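Long-range contact in haemagglutinin I (Physarum polycephalum, PDB 3A5P), which probably binds carbohydrate as a lectin that agglutinates red blood cells, through a minimal recognition domain of the legume lectin fold: residues Ile40-Trp54 with Thr57-Glu71. Residues are numbered along the deposited sequence; the frame is centred on the assembly and turned at random.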
ATOM      1  N   ILE A  40      -3.297  -0.649  -4.270  1.00 15.39           N
ATOM      2  CA  ILE A  40      -4.679  -1.093  -4.270  1.00 15.88           C
ATOM      3  C   ILE A  40      -4.830  -2.049  -3.086  1.00 15.77           C
ATOM      4  O   ILE A  40      -4.109  -3.038  -3.014  1.00 16.52           O
ATOM      5  CB  ILE A  40      -5.015  -1.847  -5.584  1.00 16.00           C
ATOM      6  CG1 ILE A  40      -4.669  -0.994  -6.822  1.00 16.26           C
ATOM      7  CG2 ILE A  40      -6.491  -2.386  -5.581  1.00 14.94           C
ATOM      8  CD1 ILE A  40      -4.595  -1.820  -8.085  1.00 21.82           C
ATOM      9  N   THR A  41      -5.745  -1.744  -2.163  1.00 14.82           N
ATOM     10  CA  THR A  41      -5.972  -2.586  -0.981  1.00 15.27           C
ATOM     11  C   THR A  41      -7.199  -3.483  -1.179  1.00 15.13           C
ATOM     12  O   THR A  41      -8.247  -3.029  -1.643  1.00 15.58           O
ATOM     13  CB  THR A  41      -6.148  -1.727   0.333  1.00 15.04           C
ATOM     14  OG1 THR A  41      -4.997  -0.898   0.518  1.00 14.91           O
ATOM     15  CG2 THR A  41      -6.344  -2.640   1.573  1.00 14.94           C
ATOM     16  N   PHE A  42      -7.037  -4.761  -0.861  1.00 15.09           N
ATOM     17  CA  PHE A  42      -8.127  -5.733  -0.863  1.00 15.57           C
ATOM     18  C   PHE A  42      -8.357  -6.111   0.590  1.00 15.90           C
ATOM     19  O   PHE A  42      -7.416  -6.468   1.287  1.00 15.53           O
ATOM     20  CB  PHE A  42      -7.715  -7.000  -1.635  1.00 15.72           C
ATOM     21  CG  PHE A  42      -7.454  -6.772  -3.094  1.00 15.88           C
ATOM     22  CD1 PHE A  42      -8.388  -7.186  -4.047  1.00 17.63           C
ATOM     23  CD2 PHE A  42      -6.275  -6.159  -3.522  1.00 16.39           C
ATOM     24  CE1 PHE A  42      -8.154  -6.973  -5.417  1.00 19.11           C
ATOM     25  CE2 PHE A  42      -6.038  -5.933  -4.885  1.00 17.95           C
ATOM     26  CZ  PHE A  42      -6.971  -6.352  -5.830  1.00 17.98           C
ATOM     27  N   SER A  43      -9.594  -6.034   1.055  1.00 16.99           N
ATOM     28  CA  SER A  43      -9.866  -6.338   2.472  1.00 17.33           C
ATOM     29  C   SER A  43     -11.343  -6.618   2.710  1.00 19.03           C
ATOM     30  O   SER A  43     -12.175  -6.417   1.818  1.00 19.60           O
ATOM     31  CB  SER A  43      -9.378  -5.188   3.383  1.00 17.66           C
ATOM     32  OG  SER A  43     -10.200  -4.031   3.264  1.00 18.16           O
ATOM     33  N   GLU A  44     -11.652  -7.044   3.926  1.00 19.47           N
ATOM     34  CA  GLU A  44     -13.018  -7.351   4.319  1.00 21.48           C
ATOM     35  C   GLU A  44     -13.737  -6.175   5.001  1.00 22.54           C
ATOM     36  O   GLU A  44     -14.581  -6.383   5.875  1.00 23.63           O
ATOM     37  CB  GLU A  44     -13.034  -8.647   5.151  1.00 21.11           C
ATOM     38  CG  GLU A  44     -12.583  -9.830   4.319  1.00 20.85           C
ATOM     39  CD  GLU A  44     -12.769 -11.192   4.976  1.00 22.21           C
ATOM     40  OE1 GLU A  44     -13.071 -11.262   6.195  1.00 23.54           O
ATOM     41  OE2 GLU A  44     -12.568 -12.205   4.263  1.00 21.24           O
ATOM     42  N   ILE A  45     -13.446  -4.947   4.577  1.00 23.12           N
ATOM     43  CA  ILE A  45     -14.168  -3.771   5.110  1.00 24.67           C
ATOM     44  C   ILE A  45     -15.616  -3.774   4.625  1.00 25.27           C
ATOM     45  O   ILE A  45     -15.875  -3.798   3.425  1.00 25.42           O
ATOM     46  CB  ILE A  45     -13.462  -2.442   4.759  1.00 24.48           C
ATOM     47  CG1 ILE A  45     -12.148  -2.358   5.543  1.00 25.38           C
ATOM     48  CG2 ILE A  45     -14.363  -1.223   5.085  1.00 24.92           C
ATOM     49  CD1 ILE A  45     -11.203  -1.308   5.033  1.00 28.27           C
ATOM     50  N   GLY A  46     -16.559  -3.761   5.574  1.00 25.63           N
ATOM     51  CA  GLY A  46     -17.970  -3.874   5.240  1.00 26.54           C
ATOM     52  C   GLY A  46     -18.715  -2.565   5.031  1.00 27.20           C
ATOM     53  O   GLY A  46     -18.109  -1.494   4.992  1.00 26.72           O
ATOM     54  N   PRO A  47     -20.051  -2.651   4.879  1.00 27.96           N
ATOM     55  CA  PRO A  47     -20.832  -3.896   4.913  1.00 28.51           C
ATOM     56  C   PRO A  47     -20.827  -4.620   3.562  1.00 28.06           C
ATOM     57  O   PRO A  47     -20.312  -4.082   2.577  1.00 27.81           O
ATOM     58  CB  PRO A  47     -22.246  -3.397   5.229  1.00 29.06           C
ATOM     59  CG  PRO A  47     -22.304  -2.061   4.555  1.00 28.43           C
ATOM     60  CD  PRO A  47     -20.906  -1.471   4.647  1.00 28.80           C
ATOM     61  N   LYS A  48     -21.375  -5.832   3.528  1.00 28.38           N
ATOM     62  CA  LYS A  48     -21.529  -6.556   2.271  1.00 28.30           C
ATOM     63  C   LYS A  48     -22.640  -5.903   1.452  1.00 28.79           C
ATOM     64  O   LYS A  48     -23.778  -5.794   1.928  1.00 28.93           O
ATOM     65  CB  LYS A  48     -21.831  -8.033   2.499  1.00 28.32           C
ATOM     66  CG  LYS A  48     -21.949  -8.820   1.193  1.00 28.10           C
ATOM     67  CD  LYS A  48     -21.711 -10.318   1.360  1.00 29.94           C
ATOM     68  CE  LYS A  48     -22.942 -11.059   1.883  1.00 30.71           C
ATOM     69  NZ  LYS A  48     -24.102 -10.921   0.971  1.00 31.23           N
ATOM     70  N   THR A  49     -22.295  -5.443   0.247  1.00 27.99           N
ATOM     71  CA  THR A  49     -23.279  -4.935  -0.717  1.00 28.28           C
ATOM     72  C   THR A  49     -23.544  -5.909  -1.865  1.00 28.15           C
ATOM     73  O   THR A  49     -24.592  -5.840  -2.514  1.00 27.47           O
ATOM     74  CB  THR A  49     -22.887  -3.568  -1.331  1.00 28.59           C
ATOM     75  OG1 THR A  49     -21.603  -3.669  -1.957  1.00 28.63           O
ATOM     76  CG2 THR A  49     -22.873  -2.451  -0.273  1.00 30.20           C
ATOM     77  N   VAL A  50     -22.590  -6.806  -2.128  1.00 27.47           N
ATOM     78  CA  VAL A  50     -22.735  -7.801  -3.204  1.00 27.21           C
ATOM     79  C   VAL A  50     -23.741  -8.901  -2.841  1.00 27.36           C
ATOM     80  O   VAL A  50     -23.994  -9.149  -1.652  1.00 27.00           O
ATOM     81  CB  VAL A  50     -21.370  -8.430  -3.595  1.00 27.11           C
ATOM     82  CG1 VAL A  50     -20.438  -7.369  -4.179  1.00 27.21           C
ATOM     83  CG2 VAL A  50     -20.721  -9.105  -2.391  1.00 26.94           C
ATOM     84  N   HIS A  51     -24.288  -9.564  -3.868  1.00 27.40           N
ATOM     85  CA  HIS A  51     -25.290 -10.611  -3.648  0.50 27.69           C
ATOM     86  C   HIS A  51     -24.708 -11.968  -3.240  1.00 27.49           C
ATOM     87  O   HIS A  51     -25.395 -12.781  -2.609  1.00 27.53           O
ATOM     88  CB  HIS A  51     -26.233 -10.736  -4.861  0.50 27.86           C
ATOM     89  CG  HIS A  51     -27.156  -9.564  -5.030  0.50 28.69           C
ATOM     90  ND1 HIS A  51     -27.773  -9.268  -6.227  0.50 29.76           N
ATOM     91  CD2 HIS A  51     -27.559  -8.611  -4.155  0.50 30.38           C
ATOM     92  CE1 HIS A  51     -28.511  -8.182  -6.085  0.50 29.23           C
ATOM     93  NE2 HIS A  51     -28.398  -7.763  -4.837  0.50 30.00           N
ATOM     94  N   GLN A  52     -23.435 -12.212  -3.566  1.00 27.04           N
ATOM     95  CA  GLN A  52     -22.779 -13.472  -3.208  1.00 26.48           C
ATOM     96  C   GLN A  52     -22.627 -13.629  -1.695  1.00 26.26           C
ATOM     97  O   GLN A  52     -22.751 -12.647  -0.961  1.00 26.31           O
ATOM     98  CB  GLN A  52     -21.418 -13.609  -3.904  1.00 26.61           C
ATOM     99  CG  GLN A  52     -21.495 -13.703  -5.438  1.00 27.42           C
ATOM    100  CD  GLN A  52     -21.792 -12.369  -6.122  1.00 27.96           C
ATOM    101  OE1 GLN A  52     -21.618 -11.292  -5.535  1.00 26.60           O
ATOM    102  NE2 GLN A  52     -22.216 -12.435  -7.387  1.00 27.94           N
ATOM    103  N   SER A  53     -22.375 -14.864  -1.245  1.00 26.38           N
ATOM    104  CA  SER A  53     -22.188 -15.176   0.185  1.00 26.33           C
ATOM    105  C   SER A  53     -21.068 -14.351   0.820  1.00 26.27           C
ATOM    106  O   SER A  53     -21.210 -13.863   1.949  1.00 25.15           O
ATOM    107  CB  SER A  53     -21.852 -16.657   0.392  1.00 27.04           C
ATOM    108  OG  SER A  53     -22.809 -17.521  -0.209  1.00 28.33           O
ATOM    109  N   TRP A  54     -19.958 -14.205   0.077  1.00 25.38           N
ATOM    110  CA  TRP A  54     -18.727 -13.596   0.602  1.00 25.25           C
ATOM    111  C   TRP A  54     -18.265 -12.445  -0.272  1.00 23.76           C
ATOM    112  O   TRP A  54     -18.621 -12.374  -1.442  1.00 22.49           O
ATOM    113  CB  TRP A  54     -17.598 -14.633   0.684  1.00 26.89           C
ATOM    114  CG  TRP A  54     -18.053 -15.964   1.137  1.00 29.82           C
ATOM    115  CD1 TRP A  54     -17.971 -17.137   0.452  1.00 31.87           C
ATOM    116  CD2 TRP A  54     -18.700 -16.263   2.378  1.00 31.84           C
ATOM    117  NE1 TRP A  54     -18.508 -18.161   1.199  1.00 32.83           N
ATOM    118  CE2 TRP A  54     -18.972 -17.648   2.382  1.00 32.18           C
ATOM    119  CE3 TRP A  54     -19.066 -15.493   3.491  1.00 31.69           C
ATOM    120  CZ2 TRP A  54     -19.591 -18.282   3.456  1.00 31.66           C
ATOM    121  CZ3 TRP A  54     -19.688 -16.122   4.555  1.00 32.35           C
ATOM    122  CH2 TRP A  54     -19.944 -17.505   4.529  1.00 31.86           C
ATOM    123  N   THR A  57     -13.622  -6.139  -0.512  1.00 18.22           N
ATOM    124  CA  THR A  57     -13.695  -4.703  -0.795  1.00 17.98           C
ATOM    125  C   THR A  57     -12.359  -4.206  -1.334  1.00 18.03           C
ATOM    126  O   THR A  57     -11.300  -4.629  -0.877  1.00 17.74           O
ATOM    127  CB  THR A  57     -14.080  -3.929   0.448  1.00 18.06           C
ATOM    128  OG1 THR A  57     -15.375  -4.379   0.858  1.00 18.86           O
ATOM    129  CG2 THR A  57     -14.117  -2.432   0.158  1.00 17.53           C
ATOM    130  N   VAL A  58     -12.432  -3.354  -2.345  1.00 17.55           N
ATOM    131  CA  VAL A  58     -11.234  -2.848  -3.010  1.00 17.43           C
ATOM    132  C   VAL A  58     -11.141  -1.345  -2.795  1.00 17.58           C
ATOM    133  O   VAL A  58     -12.110  -0.600  -3.069  1.00 17.79           O
ATOM    134  CB  VAL A  58     -11.248  -3.210  -4.512  1.00 17.59           C
ATOM    135  CG1 VAL A  58      -9.994  -2.663  -5.236  1.00 16.28           C
ATOM    136  CG2 VAL A  58     -11.343  -4.715  -4.675  1.00 17.36           C
ATOM    137  N   HIS A  59      -9.990  -0.908  -2.271  1.00 16.46           N
ATOM    138  CA  HIS A  59      -9.679   0.513  -2.188  1.00 16.46           C
ATOM    139  C   HIS A  59      -8.583   0.888  -3.186  1.00 17.27           C
ATOM    140  O   HIS A  59      -7.533   0.224  -3.273  1.00 17.43           O
ATOM    141  CB  HIS A  59      -9.276   0.904  -0.764  1.00 15.88           C
ATOM    142  CG  HIS A  59     -10.436   1.015   0.167  1.00 15.01           C
ATOM    143  ND1 HIS A  59     -11.005  -0.079   0.775  1.00 15.90           N
ATOM    144  CD2 HIS A  59     -11.154   2.091   0.570  1.00 15.39           C
ATOM    145  CE1 HIS A  59     -12.025   0.315   1.519  1.00 15.32           C
ATOM    146  NE2 HIS A  59     -12.129   1.629   1.419  1.00 16.20           N
ATOM    147  N   ASN A  60      -8.837   1.929  -3.957  1.00 17.69           N
ATOM    148  CA  ASN A  60      -7.831   2.465  -4.878  1.00 17.75           C
ATOM    149  C   ASN A  60      -7.171   3.655  -4.170  1.00 18.94           C
ATOM    150  O   ASN A  60      -7.731   4.760  -4.114  1.00 18.23           O
ATOM    151  CB  ASN A  60      -8.496   2.853  -6.206  1.00 18.42           C
ATOM    152  CG  ASN A  60      -7.491   3.180  -7.305  1.00 18.67           C
ATOM    153  OD1 ASN A  60      -6.269   3.071  -7.120  1.00 22.56           O
ATOM    154  ND2 ASN A  60      -8.009   3.599  -8.456  1.00 19.56           N
ATOM    155  N   GLY A  61      -5.991   3.418  -3.584  1.00 18.95           N
ATOM    156  CA  GLY A  61      -5.410   4.401  -2.672  1.00 19.96           C
ATOM    157  C   GLY A  61      -6.381   4.568  -1.511  1.00 21.49           C
ATOM    158  O   GLY A  61      -6.794   3.562  -0.889  1.00 20.60           O
ATOM    159  N   ASP A  62      -6.759   5.822  -1.245  1.00 21.87           N
ATOM    160  CA  ASP A  62      -7.648   6.180  -0.126  1.00 23.74           C
ATOM    161  C   ASP A  62      -9.085   5.701  -0.354  1.00 23.70           C
ATOM    162  O   ASP A  62      -9.818   5.415   0.593  1.00 24.44           O
ATOM    163  CB  ASP A  62      -7.731   7.716   0.035  1.00 24.34           C
ATOM    164  CG  ASP A  62      -6.529   8.345   0.763  1.00 27.81           C
ATOM    165  OD1 ASP A  62      -5.379   7.982   0.551  1.00 29.37           O
ATOM    166  OD2 ASP A  62      -6.747   9.304   1.532  1.00 34.32           O
ATOM    167  N   ASP A  63      -9.486   5.652  -1.613  1.00 23.84           N
ATOM    168  CA  ASP A  63     -10.907   5.622  -1.961  1.00 24.51           C
ATOM    169  C   ASP A  63     -11.485   4.240  -2.249  1.00 23.41           C
ATOM    170  O   ASP A  63     -10.869   3.405  -2.912  1.00 22.60           O
ATOM    171  CB  ASP A  63     -11.160   6.549  -3.131  1.00 25.89           C
ATOM    172  CG  ASP A  63     -10.704   7.966  -2.842  1.00 27.60           C
ATOM    173  OD1 ASP A  63     -10.940   8.493  -1.711  1.00 31.50           O
ATOM    174  OD2 ASP A  63     -10.093   8.540  -3.748  1.00 31.20           O
ATOM    175  N   ARG A  64     -12.690   4.015  -1.746  1.00 22.73           N
ATOM    176  CA  ARG A  64     -13.363   2.770  -2.036  1.00 22.65           C
ATOM    177  C   ARG A  64     -13.700   2.727  -3.525  1.00 22.69           C
ATOM    178  O   ARG A  64     -14.392   3.612  -4.051  1.00 23.29           O
ATOM    179  CB  ARG A  64     -14.590   2.596  -1.167  1.00 23.00           C
ATOM    180  CG  ARG A  64     -15.081   1.176  -1.179  1.00 25.31           C
ATOM    181  CD  ARG A  64     -16.425   1.107  -0.583  1.00 30.50           C
ATOM    182  NE  ARG A  64     -16.371   0.855   0.842  1.00 32.14           N
ATOM    183  CZ  ARG A  64     -16.917  -0.197   1.428  1.00 30.10           C
ATOM    184  NH1 ARG A  64     -17.550  -1.098   0.704  1.00 31.63           N
ATOM    185  NH2 ARG A  64     -16.839  -0.336   2.738  1.00 29.23           N
ATOM    186  N   ALA A  65     -13.159   1.720  -4.206  1.00 21.02           N
ATOM    187  CA  ALA A  65     -13.345   1.556  -5.646  1.00 20.18           C
ATOM    188  C   ALA A  65     -14.635   0.772  -5.940  1.00 19.69           C
ATOM    189  O   ALA A  65     -15.521   1.261  -6.664  1.00 19.43           O
ATOM    190  CB  ALA A  65     -12.131   0.861  -6.257  1.00 19.79           C
ATOM    191  N   PHE A  66     -14.740  -0.425  -5.368  1.00 19.32           N
ATOM    192  CA  PHE A  66     -15.908  -1.311  -5.535  1.00 20.02           C
ATOM    193  C   PHE A  66     -15.772  -2.519  -4.636  1.00 20.30           C
ATOM    194  O   PHE A  66     -14.733  -2.701  -3.990  1.00 20.49           O
ATOM    195  CB  PHE A  66     -16.102  -1.775  -7.003  1.00 19.75           C
ATOM    196  CG  PHE A  66     -14.812  -2.081  -7.740  1.00 20.11           C
ATOM    197  CD1 PHE A  66     -14.097  -3.260  -7.484  1.00 20.91           C
ATOM    198  CD2 PHE A  66     -14.307  -1.182  -8.689  1.00 22.48           C
ATOM    199  CE1 PHE A  66     -12.891  -3.537  -8.167  1.00 21.52           C
ATOM    200  CE2 PHE A  66     -13.104  -1.449  -9.373  1.00 21.90           C
ATOM    201  CZ  PHE A  66     -12.405  -2.634  -9.112  1.00 20.50           C
ATOM    202  N   GLN A  67     -16.798  -3.366  -4.625  1.00 20.02           N
ATOM    203  CA  GLN A  67     -16.745  -4.595  -3.869  1.00 19.82           C
ATOM    204  C   GLN A  67     -16.983  -5.758  -4.809  1.00 20.56           C
ATOM    205  O   GLN A  67     -17.822  -5.662  -5.728  1.00 20.37           O
ATOM    206  CB  GLN A  67     -17.806  -4.576  -2.772  1.00 20.05           C
ATOM    207  CG  GLN A  67     -17.696  -5.718  -1.775  1.00 19.54           C
ATOM    208  CD  GLN A  67     -18.715  -5.562  -0.643  1.00 20.43           C
ATOM    209  OE1 GLN A  67     -19.816  -6.112  -0.718  1.00 21.73           O
ATOM    210  NE2 GLN A  67     -18.367  -4.768   0.375  1.00 19.43           N
ATOM    211  N   LEU A  68     -16.256  -6.846  -4.560  1.00 20.00           N
ATOM    212  CA  LEU A  68     -16.337  -8.087  -5.318  1.00 21.14           C
ATOM    213  C   LEU A  68     -17.026  -9.149  -4.460  1.00 20.83           C
ATOM    214  O   LEU A  68     -16.905  -9.134  -3.234  1.00 21.51           O
ATOM    215  CB  LEU A  68     -14.933  -8.600  -5.613  1.00 21.57           C
ATOM    216  CG  LEU A  68     -13.852  -7.591  -6.061  1.00 25.24           C
ATOM    217  CD1 LEU A  68     -12.461  -8.197  -5.883  1.00 27.08           C
ATOM    218  CD2 LEU A  68     -14.094  -7.227  -7.507  1.00 25.52           C
ATOM    219  N   GLY A  69     -17.714 -10.075  -5.112  1.00 21.15           N
ATOM    220  CA  GLY A  69     -18.352 -11.202  -4.425  1.00 20.71           C
ATOM    221  C   GLY A  69     -17.759 -12.528  -4.863  1.00 21.25           C
ATOM    222  O   GLY A  69     -17.199 -12.656  -5.980  1.00 20.90           O
ATOM    223  N   TYR A  70     -17.875 -13.517  -3.989  1.00 20.89           N
ATOM    224  CA  TYR A  70     -17.422 -14.863  -4.315  1.00 21.71           C
ATOM    225  C   TYR A  70     -18.158 -15.942  -3.516  1.00 22.13           C
ATOM    226  O   TYR A  70     -18.755 -15.682  -2.461  1.00 21.49           O
ATOM    227  CB  TYR A  70     -15.882 -14.991  -4.155  1.00 20.73           C
ATOM    228  CG  TYR A  70     -15.370 -14.976  -2.724  1.00 20.81           C
ATOM    229  CD1 TYR A  70     -15.213 -16.171  -2.005  1.00 20.17           C
ATOM    230  CD2 TYR A  70     -15.043 -13.768  -2.078  1.00 19.21           C
ATOM    231  CE1 TYR A  70     -14.744 -16.176  -0.697  1.00 20.98           C
ATOM    232  CE2 TYR A  70     -14.570 -13.761  -0.741  1.00 19.12           C
ATOM    233  CZ  TYR A  70     -14.432 -14.977  -0.062  1.00 19.65           C
ATOM    234  OH  TYR A  70     -13.992 -15.000   1.239  1.00 18.02           O
ATOM    235  N   GLU A  71     -18.126 -17.144  -4.070  1.00 23.41           N
ATOM    236  CA  GLU A  71     -18.568 -18.344  -3.389  1.00 24.62           C
ATOM    237  C   GLU A  71     -17.351 -19.248  -3.261  1.00 25.18           C
ATOM    238  O   GLU A  71     -16.395 -19.125  -4.035  1.00 25.30           O
ATOM    239  CB  GLU A  71     -19.656 -19.048  -4.211  1.00 24.89           C
ATOM    240  CG  GLU A  71     -20.875 -18.201  -4.515  1.00 25.91           C
ATOM    241  CD  GLU A  71     -21.701 -17.868  -3.276  1.00 27.90           C
ATOM    242  OE1 GLU A  71     -21.543 -18.557  -2.233  1.00 29.92           O
ATOM    243  OE2 GLU A  71     -22.500 -16.912  -3.358  1.00 28.04           O
TER
HETATM  244  O   HOH W   1      -4.965   1.535  -0.759  1.00 16.94           O
HETATM  245  O   HOH W   2      -9.939  -2.733   0.960  1.00 19.40           O
HETATM  246  O   HOH W   3     -14.396 -12.513   2.408  1.00 22.21           O
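Gln67 reaches into the loop 44-53, and both the O and the N of its amide hold that loop. Gln67 OE1 accepts from Thr49 N at 2.7 Å and from Val50 N at 3.2 Å, both donors arriving on the same face of the amide plane. Gln67 NE2 points almost straight at Pro47 O (3.0 Å, N-H...O 175°) and also donates to Thr57 OG1, which in turn donates to Ile45 O at 2.7 Å; four bonds therefore fix the amide's rotation. The Gln67 chain runs out extended, its CG trans to the backbone N (chi1 -171°), which carries the amide that far. Arg64 NH2 meets Gly46 O from above the carbonyl plane and salt-bridges Ala104 OXT of the second subunit. At the far end, Glu71 OE1 takes Ser53 OG through its syn lone pair (2.6 Å), while OE2 receives Ser53 N. Trp54 CB sits over one face of the Tyr70 ring, 3.4 Å from its centroid, a CH-pi contact. Paired backbone bonds join Thr41 to His59 and Ser43 to Thr57 in the hairpin 40-43/54-60; Val58 lies alongside Ile40 and Phe42. Strand 63-70 follows outermost in this five-stranded antiparallel sheet, whose Phe42, Val58 and Leu68 pack on Ile88 of the other sheet, consistent with a legume-lectin sandwich.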